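Local coordinates for protein protease (Penicillium cyclopium, PDB 5Z6O) that is a proteinase K-like subtilisin that cleaves peptide bonds with a serine charge-relay triad, probably degrading substrates such as casein, gelatin and collagen, at residues A[3-8]-A[24-29]; A[59-64]-A[96-101]; A[183-188]-A[201-206]; A[209-214]-A[221-226]. All coordinates share one frame; numbering follows the deposited sequence.

Contact 1. Residues A[3-8]-A[24-29]; sequences VVQRNS and TDYVYD
V3 lies over one face of the Y28 ring, its CB 4.0 Å from the ring centroid in a CH-pi contact, while CG1 reaches on to touch OH at the ring's far end. Y28 gets there by setting CG between the backbone N and the carbonyl carbon (chi1 61°), which lifts the ring across its neighbour strand. On the same face, Q5 brings OE1 to the edge of the Y26 ring, 3.7 Å from CD2, and that amide is held beyond by K90 and K85. This is the packed side: both tyrosines are buried, and helix 11-16 touches Q5 and Y26. The backbones form a two-stranded antiparallel sheet near the N-terminus, with V3-Y28 and Q5-Y26 as hydrogen-bonded pairs; the Q5 N to Y26 O bond (2.8 Å) is almost straight. The other face is looser. There V4 and V27 merely lie side by side, CG2 to CG2 4.1 Å, and R6 NH1 meets D25 OD2 in a long 3.4 Å salt bridge, the two planes nearly perpendicular and water 1 bridging them. D25 OD1 does more, accepting from N7 N (3.0 Å) and from T24 OG1 on opposite faces of the carboxylate. An alanine at D25 removes both carboxylate oxygens, and backbone N7 N would probably be left without this acceptor and the R6 guanidinium without its charged mate. Beyond the last strand pair, S8 N donates to T24 O, and water 2 links that carbonyl to S8 OG.

Contact 2. Residues A[59-64]-A[96-101]; sequences GTNTAD and AVKVLG
The flat amide of N61 lies alongside the aliphatic chain of K98, both side chains pointing the same way, with ND2 3.6 Å from CD. At the edge of the amide, ND2 donates almost in its own plane to D64 OD1 (3.0 Å), and D67 takes a further bond from the same nitrogen. OD1 of N61 is gripped by two backbone amides: A63 N, tilted slightly from the carbonyl plane in an Asx turn, and D64 N, well above that plane. The D64 carboxylate is thereby fixed across the end of K98, the two side chains at about a right angle. K98 is fully extended, CG trans to the backbone N (chi1 177°), and this carries NZ to the syn lone pair of D64 OD1 at 3.2 Å; the bond to OD2 is weak. Carbonyls of D66 and T68 also hold the ammonium, while D66 N binds D64 OD1, so the charged pair is embedded in the loop that follows N61.

The backbones themselves run parallel. A96 O accepts from both G59 N (2.8 Å) and T60 N, K98 N donates to T60 O, and T62 N points at K98 O nearly along the C=O axis (2.8 Å). On the face opposite K98, T60 CG2 touches V97 CG1, 4.0 Å away, with helix 108-124 packing on T60. Past the strand, A63 CB rests against the backbone of V99 and L100, an inhibitor-pocket residue whose side chain comes within about 4 Å of that of D42 of the charge relay. Edge strand 56-61 and strand 93-98 are joined through helix 73-82 in a beta-alpha-beta unit of the parallel subtilisin sheet.

Contact 3. Residues A[183-188]-A[201-206]; sequences TIAAST and SVVDLY. With CA (calcium ion), chain B.
Strand 205-208 is the edge of the parallel subtilisin sheet, and where it pairs with strand 182-187 the chain also builds a calcium site. D204 binds the calcium ion through both carboxylate oxygens, OD2 at 2.4 Å and OD1 at 2.6 Å; V181 O and five waters complete the shell. OD2 is shared: its anti lone pair takes a nearly straight bond from T183 N (2.8 Å). D204 N returns the favour to T183 O, closing the pair from both ends. Waters 3 and 4, both on the metal, donate to V202 O, and water 3 also reaches T183 OG1, whose other partner is A176 O.

Further along, A185 N donates to L205 O at 3.0 Å. I184 and L205 lie side by side, CD1 to CD2 3.7 Å; I184 also packs on helix 227-245 and L205 on helix 249-259. On the other face the methyl of A185 sits over the Y206 ring, 3.8 Å from its centroid, while A186 O lies at the ring edge, 3.4 Å from CD2. The hydroxyl continues to S193. A valine in place of Y206 would probably take the ring face off the A185 methyl, opening a gap there, and leave the S193 hydroxyl without this partner.

L205 N is buried with no partner in the model. The metal probably draws charge from the D204 carboxylate, and calcium binding is likely to steady this end of the strand pair, since D204 serves both.

Contact 4. Residues A[209-214]-A[221-226]; sequences GKDITA and SKTLSG
S225 OG has three partners: D211 N donates to it at 2.9 Å in a fairly straight bond, and waters 8 and 9 both bridge it to D211 OD1. S225 places this hydroxyl trans to its own carbonyl carbon (chi1 -60°), turning it toward the D211 amide. The other carboxylate oxygen, OD2, is met from above its plane by K210 NZ, 3.1 Å away in a salt bridge within the same loop.

Shorter still is the bond between two hydroxyls, T213 OG1 and T223 OG1, 2.7 Å apart on one face of the hairpin where the strands come closest. The T223 methyl CG2 turns the other way, lying 3.6 Å from D211 C, so one branch holds T213 and the other covers the start of the strand. On the reverse face I212 packs on M229 and H233 of helix 227-245, L224 on M229, and A214 on helix 73-82.

Away from its base the backbone ladder is regular: I212 and L224 exchange two bonds, with I212 N to L224 O at 2.9 Å, and A214 and K222 exchange two more. D211 and I212 both face L224, which makes a G1 bulge and throws the D211 amide off to S225. Beyond it G226 N binds G209 O at 2.9 Å, almost in line with the carbonyl. G226 has backbone angles (phi 156°, psi 164°) at which a CB would jam against the preceding carbonyl. The whole is a beta hairpin with a bulge at its base, delivering G226 to the inhibitor pocket just ahead of the charge-relay serine S228.

Contact 3 is the buried one, contacts 2 and 4 are partly buried, and contact 1 lies at the surface, away from the annotated sites. Contacts 2 and 3 reach the same parallel sheet at its two outermost strands, on opposite sides of the chain's centre, yet one edge carries a lysine-aspartate pair and the other a calcium ion. Contacts 1 and 4 are antiparallel two-stranded pairs outside that sheet; the first leans on ring packing, the second on hydroxyls and water. Only contacts 3 and 4 touch, S187 O lying 2.9 Å from G209 N in a probable hydrogen bond that ties strand 182-187 to the segment running from edge strand 205-208 into the hairpin.

Contact 1. Residues A[3-8]-A[24-29]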
# COMPACT_ATOMS: atom_id res chain seq x y z
N VAL A 3 3.52 -21.29 1.52
CA VAL A 3 4.45 -20.96 2.58
C VAL A 3 3.61 -20.47 3.74
O VAL A 3 2.58 -19.80 3.54
CB VAL A 3 5.46 -19.88 2.15
CG1 VAL A 3 6.48 -19.58 3.26
CG2 VAL A 3 6.16 -20.32 0.90
N VAL A 4 4.01 -20.81 4.96
CA VAL A 4 3.26 -20.39 6.14
C VAL A 4 4.18 -19.60 7.06
O VAL A 4 5.27 -20.06 7.37
CB VAL A 4 2.66 -21.59 6.92
CG1 VAL A 4 1.93 -21.06 8.18
CG2 VAL A 4 1.72 -22.39 6.07
N GLN A 5 3.76 -18.40 7.44
CA GLN A 5 4.46 -17.61 8.44
C GLN A 5 3.63 -17.73 9.71
O GLN A 5 2.59 -17.08 9.85
CB GLN A 5 4.58 -16.14 8.02
CG GLN A 5 5.24 -15.32 9.13
CD GLN A 5 5.41 -13.84 8.76
OE1 GLN A 5 4.79 -13.38 7.81
NE2 GLN A 5 6.21 -13.09 9.53
N ARG A 6 4.08 -18.55 10.66
CA ARG A 6 3.26 -18.77 11.84
C ARG A 6 3.38 -17.63 12.84
O ARG A 6 4.44 -17.03 13.00
CB ARG A 6 3.65 -20.10 12.50
CG ARG A 6 3.16 -21.25 11.64
CD ARG A 6 3.15 -22.57 12.36
NE ARG A 6 3.11 -23.61 11.35
CZ ARG A 6 2.00 -24.18 10.87
NH1 ARG A 6 0.80 -23.82 11.30
NH2 ARG A 6 2.12 -25.12 9.95
N ASN A 7 2.28 -17.37 13.55
CA ASN A 7 2.25 -16.32 14.58
C ASN A 7 2.77 -15.00 14.02
O ASN A 7 3.71 -14.38 14.53
CB ASN A 7 3.05 -16.74 15.81
CG ASN A 7 2.54 -18.05 16.38
OD1 ASN A 7 3.32 -18.97 16.68
ND2 ASN A 7 1.21 -18.17 16.46
N SER A 8 2.20 -14.60 12.89
CA SER A 8 2.75 -13.44 12.20
C SER A 8 2.72 -12.23 13.13
O SER A 8 1.78 -12.05 13.90
CB SER A 8 1.95 -13.14 10.95
OG SER A 8 0.58 -12.95 11.30
N THR A 24 -3.96 -16.57 13.12
CA THR A 24 -2.65 -16.20 13.65
C THR A 24 -1.53 -16.36 12.65
O THR A 24 -0.45 -15.84 12.89
CB THR A 24 -2.30 -17.03 14.89
OG1 THR A 24 -2.31 -18.40 14.54
CG2 THR A 24 -3.30 -16.77 16.02
N ASP A 25 -1.75 -17.11 11.57
CA ASP A 25 -0.71 -17.41 10.60
C ASP A 25 -0.99 -16.75 9.27
O ASP A 25 -2.14 -16.63 8.86
CB ASP A 25 -0.61 -18.91 10.35
CG ASP A 25 -0.46 -19.70 11.62
OD1 ASP A 25 0.01 -19.15 12.62
OD2 ASP A 25 -0.82 -20.89 11.58
N TYR A 26 0.07 -16.38 8.57
CA TYR A 26 -0.05 -15.82 7.22
C TYR A 26 0.36 -16.88 6.20
O TYR A 26 1.47 -17.42 6.27
CB TYR A 26 0.82 -14.56 7.13
CG TYR A 26 0.88 -13.93 5.74
CD1 TYR A 26 -0.25 -13.85 4.94
CD2 TYR A 26 2.07 -13.39 5.27
CE1 TYR A 26 -0.17 -13.26 3.64
CE2 TYR A 26 2.15 -12.80 4.01
CZ TYR A 26 1.02 -12.74 3.21
OH TYR A 26 1.09 -12.18 1.94
N VAL A 27 -0.52 -17.19 5.26
CA VAL A 27 -0.32 -18.27 4.29
C VAL A 27 -0.33 -17.64 2.90
O VAL A 27 -1.28 -16.91 2.57
CB VAL A 27 -1.42 -19.35 4.39
CG1 VAL A 27 -1.11 -20.48 3.42
CG2 VAL A 27 -1.53 -19.87 5.82
N TYR A 28 0.69 -17.94 2.09
CA TYR A 28 0.84 -17.27 0.80
C TYR A 28 1.62 -18.18 -0.14
O TYR A 28 2.39 -19.03 0.30
CB TYR A 28 1.54 -15.89 0.95
CG TYR A 28 2.95 -15.99 1.53
CD1 TYR A 28 3.17 -16.05 2.92
CD2 TYR A 28 4.05 -16.08 0.69
CE1 TYR A 28 4.47 -16.18 3.44
CE2 TYR A 28 5.35 -16.17 1.19
CZ TYR A 28 5.53 -16.26 2.57
OH TYR A 28 6.82 -16.32 3.01
N ASP A 29 1.43 -18.00 -1.43
CA ASP A 29 2.20 -18.79 -2.41
C ASP A 29 3.66 -18.33 -2.46
O ASP A 29 3.96 -17.14 -2.39
CB ASP A 29 1.59 -18.63 -3.80
CG ASP A 29 2.26 -19.52 -4.79
OD1 ASP A 29 1.96 -20.72 -4.71
OD2 ASP A 29 3.12 -19.04 -5.57
O HOH W 1 0.26 -22.12 13.91
O HOH W 2 -1.02 -12.79 13.62

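Contact 2. Residues A[59-64]-A[96-101]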
# COMPACT_ATOMS: atom_id res chain seq x y z
N GLY A 59 15.42 5.38 -4.91
CA GLY A 59 15.05 5.86 -6.21
C GLY A 59 15.37 7.34 -6.37
O GLY A 59 16.31 7.68 -7.10
N THR A 60 14.63 8.21 -5.68
CA THR A 60 14.88 9.65 -5.80
C THR A 60 14.37 10.36 -4.55
O THR A 60 13.70 9.78 -3.70
CB THR A 60 14.26 10.20 -7.09
OG1 THR A 60 14.87 11.45 -7.42
CG2 THR A 60 12.73 10.40 -6.99
N ASN A 61 14.72 11.64 -4.44
CA ASN A 61 14.38 12.46 -3.28
C ASN A 61 13.99 13.81 -3.84
O ASN A 61 14.85 14.53 -4.35
CB ASN A 61 15.57 12.57 -2.29
CG ASN A 61 15.23 13.36 -1.02
OD1 ASN A 61 14.22 14.08 -0.95
ND2 ASN A 61 16.08 13.22 -0.00
N THR A 62 12.70 14.15 -3.80
CA THR A 62 12.27 15.46 -4.27
C THR A 62 12.00 16.42 -3.12
O THR A 62 11.59 17.57 -3.36
CB THR A 62 11.03 15.36 -5.14
OG1 THR A 62 9.93 14.95 -4.33
CG2 THR A 62 11.24 14.41 -6.33
N ALA A 63 12.25 16.01 -1.88
CA ALA A 63 11.93 16.83 -0.71
C ALA A 63 13.13 17.57 -0.14
O ALA A 63 12.96 18.71 0.30
CB ALA A 63 11.34 15.97 0.43
N ASP A 64 14.29 16.95 -0.03
CA ASP A 64 15.44 17.60 0.60
C ASP A 64 16.72 16.91 0.12
O ASP A 64 16.72 16.24 -0.92
CB ASP A 64 15.30 17.60 2.14
CG ASP A 64 15.18 16.20 2.74
OD1 ASP A 64 15.76 15.25 2.19
OD2 ASP A 64 14.52 16.05 3.80
N ALA A 96 12.55 3.46 -3.02
CA ALA A 96 12.17 4.60 -2.21
C ALA A 96 12.00 5.81 -3.10
O ALA A 96 12.93 6.19 -3.82
CB ALA A 96 13.24 4.91 -1.17
N VAL A 97 10.83 6.45 -3.04
CA VAL A 97 10.62 7.73 -3.69
C VAL A 97 10.29 8.72 -2.58
O VAL A 97 9.15 8.79 -2.11
CB VAL A 97 9.52 7.68 -4.76
CG1 VAL A 97 9.36 9.05 -5.42
CG2 VAL A 97 9.82 6.58 -5.82
N LYS A 98 11.26 9.50 -2.14
CA LYS A 98 11.06 10.38 -1.00
C LYS A 98 10.50 11.71 -1.49
O LYS A 98 11.18 12.44 -2.24
CB LYS A 98 12.37 10.61 -0.24
CG LYS A 98 12.19 11.58 0.91
CD LYS A 98 13.43 11.60 1.86
CE LYS A 98 13.34 12.82 2.72
NZ LYS A 98 14.46 12.77 3.72
N VAL A 99 9.27 12.05 -1.07
CA VAL A 99 8.60 13.27 -1.54
C VAL A 99 8.12 14.10 -0.36
O VAL A 99 7.63 15.22 -0.54
CB VAL A 99 7.42 12.94 -2.47
CG1 VAL A 99 7.85 12.15 -3.71
CG2 VAL A 99 6.33 12.19 -1.68
N LEU A 100 8.24 13.56 0.85
CA LEU A 100 7.87 14.24 2.08
C LEU A 100 9.08 14.33 3.00
O LEU A 100 9.90 13.40 3.05
CB LEU A 100 6.77 13.49 2.83
CG LEU A 100 5.55 13.04 2.03
CD1 LEU A 100 4.68 12.16 2.93
CD2 LEU A 100 4.79 14.26 1.55
N GLY A 101 9.16 15.41 3.77
CA GLY A 101 10.27 15.67 4.66
C GLY A 101 10.14 14.93 5.98
O GLY A 101 9.23 14.13 6.20

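Contact 3. Residues A[183-188]-A[201-206]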
# COMPACT_ATOMS: atom_id res chain seq x y z
N THR A 183 -8.50 2.88 -4.10
CA THR A 183 -8.58 3.71 -2.90
C THR A 183 -9.00 2.85 -1.71
O THR A 183 -10.04 2.17 -1.77
CB THR A 183 -9.61 4.82 -3.11
OG1 THR A 183 -9.18 5.64 -4.21
CG2 THR A 183 -9.75 5.67 -1.88
N ILE A 184 -8.22 2.90 -0.61
CA ILE A 184 -8.26 1.86 0.42
C ILE A 184 -8.67 2.48 1.75
O ILE A 184 -8.02 3.41 2.24
CB ILE A 184 -6.90 1.15 0.57
CG1 ILE A 184 -6.31 0.74 -0.79
CG2 ILE A 184 -7.04 -0.06 1.48
CD1 ILE A 184 -7.32 -0.07 -1.64
N ALA A 185 -9.73 1.94 2.36
CA ALA A 185 -10.15 2.33 3.70
C ALA A 185 -9.59 1.37 4.73
O ALA A 185 -9.09 0.28 4.40
CB ALA A 185 -11.69 2.39 3.78
N ALA A 186 -9.64 1.78 6.00
CA ALA A 186 -8.94 1.07 7.08
C ALA A 186 -9.90 0.25 7.93
O ALA A 186 -10.92 0.77 8.40
CB ALA A 186 -8.20 2.06 7.97
N SER A 187 -9.55 -1.02 8.18
CA SER A 187 -10.37 -1.89 9.03
C SER A 187 -9.65 -2.18 10.34
O SER A 187 -8.44 -1.96 10.46
CB SER A 187 -10.69 -3.21 8.30
OG SER A 187 -9.54 -4.05 8.17
N THR A 188 -10.39 -2.74 11.32
CA THR A 188 -9.83 -3.08 12.62
C THR A 188 -9.78 -4.59 12.79
O THR A 188 -10.35 -5.33 11.99
CB THR A 188 -10.67 -2.50 13.76
OG1 THR A 188 -11.96 -3.18 13.76
CG2 THR A 188 -10.88 -1.00 13.55
N SER A 201 -18.34 6.24 -1.86
CA SER A 201 -18.42 5.40 -3.04
C SER A 201 -17.09 5.31 -3.78
O SER A 201 -16.93 4.43 -4.63
CB SER A 201 -19.51 5.92 -3.97
OG SER A 201 -19.15 7.19 -4.49
N VAL A 202 -16.13 6.21 -3.53
CA VAL A 202 -14.86 6.06 -4.23
C VAL A 202 -13.97 5.01 -3.60
O VAL A 202 -12.96 4.64 -4.19
CB VAL A 202 -14.03 7.36 -4.32
CG1 VAL A 202 -14.77 8.40 -5.09
CG2 VAL A 202 -13.64 7.88 -2.94
N VAL A 203 -14.30 4.53 -2.40
CA VAL A 203 -13.49 3.50 -1.76
C VAL A 203 -13.68 2.17 -2.49
O VAL A 203 -14.81 1.70 -2.68
CB VAL A 203 -13.85 3.39 -0.27
CG1 VAL A 203 -13.21 2.13 0.36
CG2 VAL A 203 -13.37 4.62 0.46
N ASP A 204 -12.58 1.54 -2.88
CA ASP A 204 -12.66 0.28 -3.58
C ASP A 204 -12.75 -0.90 -2.62
O ASP A 204 -13.45 -1.89 -2.90
CB ASP A 204 -11.43 0.12 -4.50
CG ASP A 204 -11.45 1.12 -5.65
OD1 ASP A 204 -12.31 0.95 -6.53
OD2 ASP A 204 -10.71 2.12 -5.62
N LEU A 205 -12.03 -0.84 -1.49
CA LEU A 205 -12.12 -1.91 -0.48
C LEU A 205 -11.43 -1.46 0.80
O LEU A 205 -10.78 -0.41 0.86
CB LEU A 205 -11.52 -3.23 -0.97
CG LEU A 205 -10.02 -3.25 -1.18
CD1 LEU A 205 -9.51 -4.70 -0.98
CD2 LEU A 205 -9.65 -2.83 -2.60
N TYR A 206 -11.58 -2.27 1.84
CA TYR A 206 -10.93 -2.14 3.14
C TYR A 206 -9.69 -3.01 3.19
O TYR A 206 -9.64 -4.08 2.57
CB TYR A 206 -11.85 -2.58 4.31
CG TYR A 206 -12.88 -1.52 4.70
CD1 TYR A 206 -14.06 -1.32 3.95
CD2 TYR A 206 -12.65 -0.70 5.82
CE1 TYR A 206 -14.98 -0.31 4.32
CE2 TYR A 206 -13.56 0.29 6.21
CZ TYR A 206 -14.71 0.47 5.46
OH TYR A 206 -15.57 1.46 5.89
CA CA B . -11.25 2.97 -7.81
O HOH W 3 -10.97 4.89 -6.57
O HOH W 4 -13.22 3.60 -6.92
O HOH W 5 -10.42 1.52 -9.48
O HOH W 6 -11.29 4.97 -9.53
O HOH W 7 -13.26 2.49 -9.06

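Contact 4. Residues A[209-214]-A[221-226]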
# COMPACT_ATOMS: atom_id res chain seq x y z
N GLY A 209 -5.91 -1.59 9.02
CA GLY A 209 -5.36 -0.25 9.13
C GLY A 209 -5.22 0.24 10.54
O GLY A 209 -4.72 1.35 10.73
N LYS A 210 -5.67 -0.52 11.53
CA LYS A 210 -5.54 -0.08 12.92
C LYS A 210 -4.61 -1.01 13.65
O LYS A 210 -4.77 -2.25 13.58
CB LYS A 210 -6.90 -0.03 13.62
CG LYS A 210 -6.77 0.34 15.12
CD LYS A 210 -8.16 0.52 15.76
CE LYS A 210 -8.03 1.02 17.20
NZ LYS A 210 -7.78 -0.12 18.09
N ASP A 211 -3.63 -0.43 14.35
CA ASP A 211 -2.62 -1.17 15.12
C ASP A 211 -1.87 -2.17 14.24
O ASP A 211 -1.86 -3.38 14.50
CB ASP A 211 -3.23 -1.87 16.36
CG ASP A 211 -3.80 -0.86 17.35
OD1 ASP A 211 -3.21 0.21 17.51
OD2 ASP A 211 -4.86 -1.10 17.94
N ILE A 212 -1.19 -1.62 13.24
CA ILE A 212 -0.42 -2.39 12.27
C ILE A 212 1.06 -2.27 12.63
O ILE A 212 1.57 -1.16 12.76
CB ILE A 212 -0.68 -1.89 10.84
CG1 ILE A 212 -2.15 -2.04 10.45
CG2 ILE A 212 0.30 -2.61 9.86
CD1 ILE A 212 -2.61 -3.52 10.51
N THR A 213 1.73 -3.40 12.85
CA THR A 213 3.14 -3.41 13.23
C THR A 213 4.02 -3.63 12.01
O THR A 213 3.77 -4.55 11.21
CB THR A 213 3.38 -4.51 14.27
OG1 THR A 213 2.52 -4.24 15.40
CG2 THR A 213 4.88 -4.57 14.73
N ALA A 214 5.08 -2.83 11.88
CA ALA A 214 6.01 -2.99 10.76
C ALA A 214 7.35 -2.34 11.11
O ALA A 214 7.51 -1.77 12.19
CB ALA A 214 5.43 -2.37 9.47
N SER A 221 10.84 -1.95 15.26
CA SER A 221 9.50 -1.98 14.68
C SER A 221 8.61 -1.03 15.45
O SER A 221 8.95 -0.57 16.54
CB SER A 221 8.95 -3.41 14.67
OG SER A 221 8.73 -3.87 15.98
N LYS A 222 7.46 -0.72 14.87
CA LYS A 222 6.53 0.22 15.48
C LYS A 222 5.12 -0.18 15.08
O LYS A 222 4.92 -0.71 13.99
CB LYS A 222 6.80 1.66 15.02
CG LYS A 222 6.04 2.70 15.80
CD LYS A 222 6.70 3.01 17.13
CE LYS A 222 7.83 4.02 16.98
NZ LYS A 222 8.40 4.43 18.30
N THR A 223 4.15 0.09 15.97
CA THR A 223 2.74 -0.18 15.73
C THR A 223 2.01 1.15 15.52
O THR A 223 2.06 2.04 16.37
CB THR A 223 2.14 -0.97 16.89
OG1 THR A 223 2.88 -2.19 17.09
CG2 THR A 223 0.69 -1.28 16.60
N LEU A 224 1.38 1.32 14.34
CA LEU A 224 0.78 2.60 13.94
C LEU A 224 -0.62 2.36 13.40
O LEU A 224 -0.96 1.22 13.06
CB LEU A 224 1.59 3.31 12.84
CG LEU A 224 3.04 3.71 13.11
CD1 LEU A 224 3.58 4.29 11.80
CD2 LEU A 224 3.05 4.75 14.22
N SER A 225 -1.41 3.44 13.27
CA SER A 225 -2.76 3.34 12.73
C SER A 225 -3.02 4.43 11.71
O SER A 225 -2.57 5.57 11.88
CB SER A 225 -3.84 3.47 13.81
OG SER A 225 -3.70 2.47 14.78
N GLY A 226 -3.77 4.09 10.68
CA GLY A 226 -4.19 5.05 9.69
C GLY A 226 -4.51 4.33 8.40
O GLY A 226 -4.17 3.17 8.21
O HOH W 8 -1.56 2.28 16.65
O HOH W 9 -4.91 2.81 17.50